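PDB 2HJ0: putative citrate lyase, alfa subunit from Streptococcus mutans, which is a putative alpha subunit of citrate lyase, a two-domain alpha/beta protein of the CitF family that is modelled here as a dimer. Local coordinates for residues 167-172 and 176-181. Numbering follows the deposited sequence.
Sequences LGAPSS and GNANGT
Ser172 and Ala178 face each other as an antiparallel non-hydrogen-bonded pair, their CA atoms 4.1 Å apart, and one weak backbone bond, from Asn179 N to Ser171 O (3.3 Å), ties the two strands beside them. On one face of this short ladder the methyl of Ala178 meets Ala169 CB at 3.6 Å in an apolar contact, and Ser172 CB lies alongside; Ile205 and Thr207 of strand 202-207, which pairs with strand 164-169 in the large sheet, adjoin Ser172. Ser171 and Asn179 project from the other face. With chi1 of 62° and 68°, each polar group sits between its own backbone N and carbonyl carbon, and Ser171 OG comes within 2.9 Å of Asn179 OD1. That same OD1 accepts the backbone N-H of Thr181 at 3.0 Å, the donor tilted 21° from the carbonyl plane, which makes an Asx turn where the chain leaves the ladder. The amide's other end is held too, since ND2 donates to the carbonyl O of Pro217. The ring of Pro170 comes up beside the carbonyl O of Asn179 with CG and CD. The result is a small, irregular two-stranded beta hairpin following a central parallel strand of an alpha/beta domain.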
ATOM      1  N   LEU A 167       4.169  -0.684  16.584  1.00  4.75           N
ATOM      2  CA  LEU A 167       5.251  -0.931  15.629  1.00  6.55           C
ATOM      3  C   LEU A 167       6.492  -0.045  15.793  1.00  7.80           C
ATOM      4  O   LEU A 167       6.380   1.172  15.896  1.00  9.02           O
ATOM      5  CB  LEU A 167       4.727  -0.771  14.196  1.00  4.88           C
ATOM      6  CG  LEU A 167       3.417  -1.475  13.847  1.00  4.95           C
ATOM      7  CD1 LEU A 167       3.054  -1.215  12.385  1.00  1.00           C
ATOM      8  CD2 LEU A 167       3.563  -2.974  14.112  1.00  5.38           C
ATOM      9  N   GLY A 168       7.676  -0.651  15.797  1.00  8.49           N
ATOM     10  CA  GLY A 168       8.882   0.147  15.914  1.00  9.17           C
ATOM     11  C   GLY A 168       9.335   0.607  14.537  1.00  9.03           C
ATOM     12  O   GLY A 168       9.301  -0.177  13.600  1.00  8.54           O
ATOM     13  N   ALA A 169       9.727   1.870  14.400  1.00  8.75           N
ATOM     14  CA  ALA A 169      10.195   2.387  13.116  1.00  9.02           C
ATOM     15  C   ALA A 169      11.416   3.258  13.350  1.00 11.59           C
ATOM     16  O   ALA A 169      11.375   4.229  14.123  1.00 12.56           O
ATOM     17  CB  ALA A 169       9.117   3.190  12.441  1.00  5.81           C
ATOM     18  N   PRO A 170      12.536   2.916  12.700  1.00 12.57           N
ATOM     19  CA  PRO A 170      13.755   3.706  12.870  1.00 13.21           C
ATOM     20  C   PRO A 170      13.621   5.179  12.485  1.00 13.47           C
ATOM     21  O   PRO A 170      14.503   5.985  12.787  1.00 14.69           O
ATOM     22  CB  PRO A 170      14.785   2.951  12.025  1.00 12.65           C
ATOM     23  CG  PRO A 170      13.966   2.229  11.022  1.00 13.68           C
ATOM     24  CD  PRO A 170      12.784   1.747  11.844  1.00 13.18           C
ATOM     25  N   SER A 171      12.535   5.528  11.801  1.00 13.76           N
ATOM     26  CA  SER A 171      12.279   6.924  11.423  1.00 13.45           C
ATOM     27  C   SER A 171      10.790   7.133  11.156  1.00 13.46           C
ATOM     28  O   SER A 171      10.094   6.218  10.717  1.00 13.62           O
ATOM     29  CB  SER A 171      13.107   7.340  10.189  1.00 13.57           C
ATOM     30  OG  SER A 171      12.800   6.584   9.032  1.00 13.84           O
ATOM     31  N   SER A 172      10.308   8.340  11.431  1.00 13.16           N
ATOM     32  CA  SER A 172       8.903   8.664  11.232  1.00 12.81           C
ATOM     33  C   SER A 172       8.652  10.154  11.451  1.00 13.33           C
ATOM     34  O   SER A 172       9.358  10.788  12.234  1.00 15.11           O
ATOM     35  CB  SER A 172       8.060   7.858  12.217  1.00 10.76           C
ATOM     36  OG  SER A 172       6.723   8.324  12.250  1.00 10.61           O
ATOM     37  N   GLY A 176       3.030   9.994  11.052  1.00 10.49           N
ATOM     38  CA  GLY A 176       2.994   8.562  10.782  1.00  9.82           C
ATOM     39  C   GLY A 176       3.776   7.951   9.617  1.00 10.14           C
ATOM     40  O   GLY A 176       3.934   6.727   9.571  1.00  9.55           O
ATOM     41  N   ASN A 177       4.228   8.753   8.652  1.00  9.48           N
ATOM     42  CA  ASN A 177       5.005   8.201   7.541  1.00  8.65           C
ATOM     43  C   ASN A 177       6.318   7.663   8.136  1.00  8.70           C
ATOM     44  O   ASN A 177       7.124   8.427   8.674  1.00  8.60           O
ATOM     45  CB  ASN A 177       5.306   9.281   6.501  1.00  9.38           C
ATOM     46  CG  ASN A 177       4.051   9.832   5.845  1.00 10.91           C
ATOM     47  OD1 ASN A 177       3.308   9.105   5.176  1.00 10.47           O
ATOM     48  ND2 ASN A 177       3.809  11.128   6.031  1.00  9.07           N
ATOM     49  N   ALA A 178       6.531   6.352   8.040  1.00  8.15           N
ATOM     50  CA  ALA A 178       7.719   5.720   8.607  1.00  7.10           C
ATOM     51  C   ALA A 178       8.437   4.778   7.645  1.00  7.81           C
ATOM     52  O   ALA A 178       7.855   4.290   6.674  1.00  8.79           O
ATOM     53  CB  ALA A 178       7.320   4.952   9.862  1.00  6.11           C
ATOM     54  N   ASN A 179       9.711   4.521   7.907  1.00  6.84           N
ATOM     55  CA  ASN A 179      10.450   3.593   7.061  1.00  5.86           C
ATOM     56  C   ASN A 179      11.521   2.935   7.907  1.00  5.54           C
ATOM     57  O   ASN A 179      11.768   3.363   9.032  1.00  5.55           O
ATOM     58  CB  ASN A 179      11.041   4.298   5.816  1.00  5.02           C
ATOM     59  CG  ASN A 179      12.149   5.283   6.146  1.00  4.05           C
ATOM     60  OD1 ASN A 179      13.173   4.913   6.707  1.00  2.96           O
ATOM     61  ND2 ASN A 179      11.951   6.545   5.774  1.00  2.59           N
ATOM     62  N   GLY A 180      12.137   1.880   7.389  1.00  5.89           N
ATOM     63  CA  GLY A 180      13.153   1.203   8.164  1.00  8.00           C
ATOM     64  C   GLY A 180      14.559   1.380   7.638  1.00  9.60           C
ATOM     65  O   GLY A 180      15.464   0.648   8.033  1.00  9.94           O
ATOM     66  N   THR A 181      14.750   2.359   6.763  1.00 11.16           N
ATOM     67  CA  THR A 181      16.054   2.594   6.180  1.00 13.53           C
ATOM     68  C   THR A 181      16.652   3.946   6.524  1.00 14.90           C
ATOM     69  O   THR A 181      17.636   4.359   5.924  1.00 17.53           O
ATOM     70  CB  THR A 181      15.981   2.477   4.663  1.00 14.79           C
ATOM     71  OG1 THR A 181      14.986   3.390   4.176  1.00 15.89           O
ATOM     72  CG2 THR A 181      15.622   1.041   4.258  1.00 13.80           C
TER